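Local coordinates for protein alpha,alpha-trehalose-phosphate synthase (UDP-forming) (Burkholderia vietnamiensis, PDB 5TVG) that belongs to glycosyltransferase family 20, whose members have the two-domain GT-B fold, and holds uridine-5'-diphosphate and a magnesium ion in this structure, at residues A[102-107]-A[314-319]; A[284-289]-A[364-369]. All coordinates share one frame; numbering follows the deposited sequence.

In the fold
Along the chain, the loop between helices 79-98 and 109-127 comes first, and interaction 1 joins it to the start of helix 315-335, closing a span of about two hundred residues. That connection runs from the first half of this GT-B protein to the second. Interaction 2 starts at helix 280-293, ahead of the second segment of interaction 1, and ends at strand 364-367, behind it, so the two closures cross. It lies within the parallel six-stranded sheet and its helices. The centres of the two interactions are about 23 Å apart. Helix 315-335 runs past both: its start serves interaction 1, and L324 and I331 further along touch F284 of the 284-289 segment.

Interaction 1 of 2, residues A[102-107]-A[314-319]; sequences SDLARF and VQTYQR
The NH1 group of R106, whose guanidinium comes up against T316, is gripped by two carbonyls of its own loop. R106 NH1 donates to D103 O at 3.0 Å, nearly straight with an N-H...O angle of 168°, and the oxygen lies in the guanidinium plane at its edge. A second bond, from R106 NH1 to A105 O, is longer at 3.2 Å, and there the donor stands above the carbonyl plane. A third carbonyl, L104 O, lies over one face of the guanidinium, offset toward its rim. The bend at chi2 (-82°) folds the R106 chain back so that its head reaches these oxygens.

Contact with the helix is then purely apolar on the T316 side. The methyl CG2 of T316 is 4.0 Å from CD2 of L104, and it also lies 4.0 Å from L104 O. R106 NH2 approaches the same methyl obliquely, with NH2 4.2 Å from T316 CG2; the two side chains come from opposite directions. In T316, CG2 stands anti to the carbonyl carbon, which leaves OG1 between backbone N and carbonyl carbon, and only the methyl is used here. The closest CA atoms, L104 and T316, are 7.0 Å apart.

Both L104 and T316 also touch Y276, while L104 rests on P96 of helix 79-98. One residue on, Y317 reaches W95 of that helix and bonds D275 through its OH. D103 forms a salt bridge with R101, while its other carboxylate oxygen lies close to that of D103 of the second subunit.

The chemistry therefore divides: carbonyls inside the loop hold the R106 head in place, and a single methyl makes the crossing to the helix. With no hydrogen bond or salt bridge between 102-107 and 314-319, this pair of segments probably imposes little directional constraint of its own.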
ATOM      1  N   SER A 102       0.145  -2.737  20.389  1.00 45.03           N
ATOM      2  CA  SER A 102      -1.215  -3.250  20.281  1.00 33.55           C
ATOM      3  C   SER A 102      -1.748  -3.079  18.870  1.00 45.88           C
ATOM      4  O   SER A 102      -2.684  -3.788  18.483  1.00 42.21           O
ATOM      5  CB  SER A 102      -2.140  -2.524  21.273  1.00 50.45           C
ATOM      6  OG  SER A 102      -2.326  -1.136  20.922  1.00 49.48           O
ATOM      7  N   ASP A 103      -1.180  -2.142  18.096  1.00 46.59           N
ATOM      8  CA  ASP A 103      -1.596  -1.952  16.713  1.00 46.05           C
ATOM      9  C   ASP A 103      -1.216  -3.113  15.796  1.00 47.16           C
ATOM     10  O   ASP A 103      -1.857  -3.288  14.752  1.00 43.50           O
ATOM     11  CB  ASP A 103      -1.011  -0.647  16.148  1.00 53.41           C
ATOM     12  CG  ASP A 103       0.514  -0.595  16.228  1.00 52.03           C
ATOM     13  OD1 ASP A 103       1.056  -0.641  17.353  1.00 51.32           O
ATOM     14  OD2 ASP A 103       1.181  -0.539  15.174  1.00 47.66           O
ATOM     15  N   LEU A 104      -0.199  -3.904  16.134  1.00 49.09           N
ATOM     16  CA  LEU A 104       0.220  -5.011  15.274  1.00 38.90           C
ATOM     17  C   LEU A 104      -0.296  -6.356  15.733  1.00 37.19           C
ATOM     18  O   LEU A 104      -0.074  -7.348  15.035  1.00 48.78           O
ATOM     19  CB  LEU A 104       1.746  -5.074  15.194  1.00 37.95           C
ATOM     20  CG  LEU A 104       2.414  -3.806  14.675  1.00 39.35           C
ATOM     21  CD1 LEU A 104       3.943  -3.957  14.694  1.00 36.15           C
ATOM     22  CD2 LEU A 104       1.899  -3.536  13.252  1.00 36.30           C
ATOM     23  N   ALA A 105      -0.983  -6.417  16.874  1.00 36.91           N
ATOM     24  CA  ALA A 105      -1.394  -7.694  17.467  1.00 36.97           C
ATOM     25  C   ALA A 105      -2.580  -8.304  16.733  1.00 42.01           C
ATOM     26  O   ALA A 105      -3.500  -7.596  16.326  1.00 51.10           O
ATOM     27  CB  ALA A 105      -1.742  -7.502  18.942  1.00 33.98           C
ATOM     28  N   ARG A 106      -2.547  -9.627  16.552  1.00 39.67           N
ATOM     29  CA  ARG A 106      -3.632 -10.360  15.897  1.00 44.02           C
ATOM     30  C   ARG A 106      -3.920 -11.633  16.680  1.00 52.84           C
ATOM     31  O   ARG A 106      -3.122 -12.570  16.639  1.00 66.85           O
ATOM     32  CB  ARG A 106      -3.303 -10.726  14.444  1.00 44.52           C
ATOM     33  CG  ARG A 106      -2.515  -9.707  13.660  1.00 55.61           C
ATOM     34  CD  ARG A 106      -3.386  -8.603  13.091  1.00 64.72           C
ATOM     35  NE  ARG A 106      -2.577  -7.728  12.249  1.00 69.05           N
ATOM     36  CZ  ARG A 106      -2.249  -6.482  12.565  1.00 72.15           C
ATOM     37  NH1 ARG A 106      -2.691  -5.937  13.686  1.00 81.81           N
ATOM     38  NH2 ARG A 106      -1.496  -5.775  11.748  1.00 68.61           N
ATOM     39  N   PHE A 107      -5.029 -11.670  17.406  1.00 45.18           N
ATOM     40  CA  PHE A 107      -5.432 -12.882  18.100  1.00 45.67           C
ATOM     41  C   PHE A 107      -6.301 -13.777  17.216  1.00 41.89           C
ATOM     42  O   PHE A 107      -7.170 -13.300  16.483  1.00 36.13           O
ATOM     43  CB  PHE A 107      -6.191 -12.556  19.379  1.00 40.27           C
ATOM     44  CG  PHE A 107      -6.649 -13.778  20.132  1.00 38.30           C
ATOM     45  CD1 PHE A 107      -5.744 -14.548  20.825  1.00 33.33           C
ATOM     46  CD2 PHE A 107      -7.971 -14.151  20.143  1.00 34.89           C
ATOM     47  CE1 PHE A 107      -6.151 -15.673  21.514  1.00 33.40           C
ATOM     48  CE2 PHE A 107      -8.377 -15.254  20.844  1.00 34.95           C
ATOM     49  CZ  PHE A 107      -7.459 -16.015  21.540  1.00 37.17           C
ATOM     50  N   VAL A 314       5.937 -14.048   8.807  1.00 40.87           N
ATOM     51  CA  VAL A 314       4.957 -13.240   9.525  1.00 44.22           C
ATOM     52  C   VAL A 314       4.770 -11.928   8.754  1.00 43.54           C
ATOM     53  O   VAL A 314       5.752 -11.253   8.413  1.00 44.60           O
ATOM     54  CB  VAL A 314       5.422 -12.991  10.970  1.00 45.15           C
ATOM     55  CG1 VAL A 314       4.414 -12.162  11.716  1.00 42.82           C
ATOM     56  CG2 VAL A 314       5.710 -14.362  11.704  1.00 35.56           C
ATOM     57  N   GLN A 315       3.520 -11.582   8.429  1.00 43.77           N
ATOM     58  CA  GLN A 315       3.269 -10.429   7.551  1.00 43.92           C
ATOM     59  C   GLN A 315       3.774  -9.114   8.143  1.00 48.26           C
ATOM     60  O   GLN A 315       4.249  -8.240   7.402  1.00 43.14           O
ATOM     61  CB  GLN A 315       1.781 -10.301   7.239  1.00 46.97           C
ATOM     62  N   THR A 316       3.655  -8.930   9.469  1.00 45.03           N
ATOM     63  CA  THR A 316       4.100  -7.658  10.039  1.00 42.37           C
ATOM     64  C   THR A 316       5.580  -7.455   9.784  1.00 42.79           C
ATOM     65  O   THR A 316       6.027  -6.323   9.574  1.00 44.87           O
ATOM     66  CB  THR A 316       3.856  -7.592  11.551  1.00 45.81           C
ATOM     67  OG1 THR A 316       4.207  -8.848  12.158  1.00 53.63           O
ATOM     68  CG2 THR A 316       2.401  -7.280  11.843  1.00 44.41           C
ATOM     69  N   TYR A 317       6.344  -8.546   9.745  1.00 40.69           N
ATOM     70  CA  TYR A 317       7.764  -8.415   9.481  1.00 37.30           C
ATOM     71  C   TYR A 317       8.037  -8.078   8.027  1.00 39.00           C
ATOM     72  O   TYR A 317       9.035  -7.412   7.732  1.00 38.89           O
ATOM     73  CB  TYR A 317       8.485  -9.702   9.869  1.00 31.29           C
ATOM     74  CG  TYR A 317       8.637  -9.788  11.359  1.00 33.23           C
ATOM     75  CD1 TYR A 317       7.589 -10.226  12.161  1.00 29.47           C
ATOM     76  CD2 TYR A 317       9.795  -9.354  11.974  1.00 32.46           C
ATOM     77  CE1 TYR A 317       7.713 -10.256  13.518  1.00 29.22           C
ATOM     78  CE2 TYR A 317       9.934  -9.393  13.359  1.00 29.25           C
ATOM     79  CZ  TYR A 317       8.893  -9.839  14.118  1.00 30.09           C
ATOM     80  OH  TYR A 317       9.043  -9.906  15.493  1.00 33.20           O
ATOM     81  N   GLN A 318       7.165  -8.516   7.113  1.00 35.05           N
ATOM     82  CA  GLN A 318       7.354  -8.193   5.706  1.00 37.36           C
ATOM     83  C   GLN A 318       7.119  -6.716   5.454  1.00 34.51           C
ATOM     84  O   GLN A 318       7.839  -6.100   4.666  1.00 34.16           O
ATOM     85  CB  GLN A 318       6.433  -9.060   4.840  1.00 41.91           C
ATOM     86  CG  GLN A 318       6.746 -10.558   4.947  1.00 53.38           C
ATOM     87  CD  GLN A 318       5.692 -11.470   4.284  1.00 57.35           C
ATOM     88  OE1 GLN A 318       4.848 -11.017   3.509  1.00 58.83           O
ATOM     89  NE2 GLN A 318       5.749 -12.759   4.604  1.00 51.20           N
ATOM     90  N   ARG A 319       6.103  -6.138   6.107  1.00 39.57           N
ATOM     91  CA  ARG A 319       5.792  -4.719   5.940  1.00 38.56           C
ATOM     92  C   ARG A 319       6.898  -3.821   6.500  1.00 41.93           C
ATOM     93  O   ARG A 319       7.318  -2.871   5.832  1.00 35.90           O
ATOM     94  CB  ARG A 319       4.443  -4.388   6.587  1.00 35.38           C
TER

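Interaction 2 of 2, residues A[284-289]-A[364-369]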
ATOM      1  N   PHE A 284      16.981   5.362  10.846  1.00 29.75           N
ATOM      2  CA  PHE A 284      17.445   5.866   9.554  1.00 27.78           C
ATOM      3  C   PHE A 284      17.059   7.334   9.370  1.00 28.05           C
ATOM      4  O   PHE A 284      17.874   8.155   8.943  1.00 28.26           O
ATOM      5  CB  PHE A 284      16.849   5.033   8.396  1.00 27.90           C
ATOM      6  CG  PHE A 284      17.512   3.704   8.174  1.00 32.26           C
ATOM      7  CD1 PHE A 284      18.178   3.044   9.213  1.00 28.49           C
ATOM      8  CD2 PHE A 284      17.440   3.090   6.930  1.00 32.72           C
ATOM      9  CE1 PHE A 284      18.773   1.812   9.010  1.00 32.23           C
ATOM     10  CE2 PHE A 284      18.028   1.849   6.713  1.00 34.93           C
ATOM     11  CZ  PHE A 284      18.694   1.197   7.750  1.00 34.61           C
ATOM     12  N   GLN A 285      15.797   7.667   9.635  1.00 28.12           N
ATOM     13  CA  GLN A 285      15.355   9.042   9.408  1.00 32.99           C
ATOM     14  C   GLN A 285      16.093  10.035  10.304  1.00 36.39           C
ATOM     15  O   GLN A 285      16.295  11.174   9.897  1.00 34.25           O
ATOM     16  CB  GLN A 285      13.839   9.145   9.591  1.00 30.63           C
ATOM     17  CG  GLN A 285      13.093   8.354   8.536  1.00 28.70           C
ATOM     18  CD  GLN A 285      11.612   8.272   8.790  1.00 41.96           C
ATOM     19  OE1 GLN A 285      11.159   8.444   9.911  1.00 41.46           O
ATOM     20  NE2 GLN A 285      10.844   7.984   7.743  1.00 35.83           N
ATOM     21  N   SER A 286      16.525   9.614  11.508  1.00 30.70           N
ATOM     22  CA  SER A 286      17.244  10.525  12.401  1.00 31.41           C
ATOM     23  C   SER A 286      18.661  10.777  11.914  1.00 33.01           C
ATOM     24  O   SER A 286      19.201  11.882  12.085  1.00 31.08           O
ATOM     25  CB  SER A 286      17.256   9.985  13.824  1.00 28.09           C
ATOM     26  OG  SER A 286      15.937   9.922  14.331  1.00 37.97           O
ATOM     27  N   PHE A 287      19.299   9.752  11.352  1.00 28.27           N
ATOM     28  CA  PHE A 287      20.588   9.961  10.711  1.00 28.47           C
ATOM     29  C   PHE A 287      20.435  10.895   9.512  1.00 28.87           C
ATOM     30  O   PHE A 287      21.283  11.754   9.267  1.00 29.20           O
ATOM     31  CB  PHE A 287      21.170   8.617  10.282  1.00 28.64           C
ATOM     32  CG  PHE A 287      22.522   8.713   9.627  1.00 35.77           C
ATOM     33  CD1 PHE A 287      23.642   9.075  10.363  1.00 36.49           C
ATOM     34  CD2 PHE A 287      22.667   8.459   8.262  1.00 35.47           C
ATOM     35  CE1 PHE A 287      24.898   9.156   9.760  1.00 28.97           C
ATOM     36  CE2 PHE A 287      23.912   8.546   7.654  1.00 29.06           C
ATOM     37  CZ  PHE A 287      25.022   8.886   8.397  1.00 29.17           C
ATOM     38  N   GLU A 288      19.360  10.727   8.744  1.00 34.78           N
ATOM     39  CA  GLU A 288      19.066  11.670   7.677  1.00 29.33           C
ATOM     40  C   GLU A 288      18.917  13.085   8.252  1.00 33.97           C
ATOM     41  O   GLU A 288      19.507  14.049   7.747  1.00 30.04           O
ATOM     42  CB  GLU A 288      17.805  11.224   6.939  1.00 29.34           C
ATOM     43  CG  GLU A 288      17.341  12.224   5.884  1.00 37.48           C
ATOM     44  CD  GLU A 288      15.941  11.975   5.398  1.00 40.17           C
ATOM     45  OE1 GLU A 288      15.176  11.251   6.079  1.00 37.51           O
ATOM     46  OE2 GLU A 288      15.579  12.543   4.352  1.00 38.13           O
ATOM     47  N   ARG A 289      18.147  13.219   9.334  1.00 31.21           N
ATOM     48  CA  ARG A 289      17.972  14.531   9.944  1.00 33.85           C
ATOM     49  C   ARG A 289      19.308  15.108  10.397  1.00 34.58           C
ATOM     50  O   ARG A 289      19.576  16.291  10.190  1.00 33.75           O
ATOM     51  CB  ARG A 289      17.035  14.436  11.135  1.00 38.70           C
ATOM     52  CG  ARG A 289      16.759  15.772  11.805  1.00 43.61           C
ATOM     53  CD  ARG A 289      15.808  15.595  12.946  1.00 41.90           C
ATOM     54  NE  ARG A 289      14.496  15.184  12.468  1.00 56.00           N
ATOM     55  CZ  ARG A 289      13.463  15.997  12.317  1.00 55.06           C
ATOM     56  NH1 ARG A 289      13.588  17.298  12.613  1.00 51.60           N
ATOM     57  NH2 ARG A 289      12.308  15.493  11.888  1.00 49.06           N
ATOM     58  N   VAL A 364      30.614   5.249  17.030  1.00 28.98           N
ATOM     59  CA  VAL A 364      29.299   5.336  17.658  1.00 29.67           C
ATOM     60  C   VAL A 364      28.594   3.996  17.545  1.00 31.73           C
ATOM     61  O   VAL A 364      28.553   3.395  16.464  1.00 30.43           O
ATOM     62  CB  VAL A 364      28.422   6.424  16.995  1.00 28.52           C
ATOM     63  CG1 VAL A 364      27.057   6.487  17.657  1.00 28.18           C
ATOM     64  CG2 VAL A 364      29.122   7.788  17.009  1.00 30.01           C
ATOM     65  N   GLY A 365      27.981   3.556  18.655  1.00 32.30           N
ATOM     66  CA  GLY A 365      27.020   2.472  18.620  1.00 27.57           C
ATOM     67  C   GLY A 365      25.616   3.041  18.713  1.00 36.51           C
ATOM     68  O   GLY A 365      25.279   3.753  19.654  1.00 32.15           O
ATOM     69  N   TYR A 366      24.789   2.660  17.762  1.00 32.57           N
ATOM     70  CA  TYR A 366      23.522   3.324  17.515  1.00 27.50           C
ATOM     71  C   TYR A 366      22.471   2.253  17.746  1.00 31.76           C
ATOM     72  O   TYR A 366      22.214   1.419  16.870  1.00 33.56           O
ATOM     73  CB  TYR A 366      23.531   3.881  16.103  1.00 29.96           C
ATOM     74  CG  TYR A 366      22.484   4.895  15.745  1.00 38.52           C
ATOM     75  CD1 TYR A 366      21.711   5.572  16.714  1.00 27.16           C
ATOM     76  CD2 TYR A 366      22.239   5.162  14.391  1.00 36.66           C
ATOM     77  CE1 TYR A 366      20.736   6.501  16.306  1.00 32.29           C
ATOM     78  CE2 TYR A 366      21.312   6.070  13.997  1.00 31.92           C
ATOM     79  CZ  TYR A 366      20.552   6.743  14.924  1.00 35.16           C
ATOM     80  OH  TYR A 366      19.600   7.625  14.409  1.00 32.59           O
ATOM     81  N   VAL A 367      21.926   2.233  18.957  1.00 26.82           N
ATOM     82  CA  VAL A 367      21.095   1.132  19.430  1.00 28.56           C
ATOM     83  C   VAL A 367      19.832   1.765  19.999  1.00 31.87           C
ATOM     84  O   VAL A 367      19.771   2.096  21.190  1.00 33.35           O
ATOM     85  CB  VAL A 367      21.795   0.277  20.487  1.00 26.57           C
ATOM     86  CG1 VAL A 367      20.901  -0.915  20.907  1.00 26.46           C
ATOM     87  CG2 VAL A 367      23.131  -0.197  19.965  1.00 26.68           C
ATOM     88  N   THR A 368      18.792   1.865  19.161  1.00 26.51           N
ATOM     89  CA  THR A 368      17.610   2.660  19.498  1.00 31.49           C
ATOM     90  C   THR A 368      16.303   1.885  19.344  1.00 26.57           C
ATOM     91  O   THR A 368      15.382   2.347  18.676  1.00 28.93           O
ATOM     92  CB  THR A 368      17.580   3.942  18.653  1.00 30.98           C
ATOM     93  OG1 THR A 368      17.440   3.614  17.254  1.00 34.68           O
ATOM     94  CG2 THR A 368      18.828   4.769  18.904  1.00 26.87           C
ATOM     95  N   PRO A 369      16.154   0.720  19.998  1.00 26.74           N
ATOM     96  CA  PRO A 369      14.886  -0.017  19.850  1.00 34.35           C
ATOM     97  C   PRO A 369      13.709   0.775  20.397  1.00 34.17           C
ATOM     98  O   PRO A 369      13.843   1.534  21.358  1.00 30.42           O
ATOM     99  CB  PRO A 369      15.117  -1.294  20.663  1.00 35.67           C
ATOM    100  CG  PRO A 369      16.159  -0.924  21.634  1.00 34.82           C
ATOM    101  CD  PRO A 369      17.064   0.028  20.916  1.00 26.44           C
TER
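Y366 of the central strand 364-367 sends its phenol toward helix 280-293, where OH comes 3.4 Å from CB of S286 and stays 3.7 Å from the backbone N of F287. Neither approach is a hydrogen bond. The bond of this hydroxyl goes instead to R283 O, one turn before F287, so the ring's polar end sits against the helix backbone.

Conformation explains the reach. CG of Y366 is anti to the backbone N (chi1 -165°), which extends the ring away from the strand, and chi2 of 15° brings the ring plane close to the CA-CB-CG plane instead of the more usual roughly perpendicular setting. S286 takes a different rotamer: OG lies beside its own N, anti to the carbonyl carbon, and bonds E282 O in the preceding turn. Its OG is consequently 4.3 Å from Y366 OH, and it is the carbon CB that meets the phenol.

The F287 side chain ends pointing away from the strand, and its CB stays 4.5 Å from Y366 OH. Its ring meets F303 edge-to-face, and F303 in turn meets the Y366 ring with the planes at about 55°; F303, on strand 301-306 two places along the sheet from 364-367, thus packs against both rings. On the helix, S286 is also covered by H416 and M419 of helix 416-428. A second tie lies beside the first, where R283 NE bonds T368 OG1.

This is the helix-on-sheet interface of a Rossmann-like domain, with the touching residues all buried. The hydroxyls of S286 and Y366 each bond a carbonyl of the helix, so both are satisfied in the interior, and what passes between the two residues is van der Waals contact.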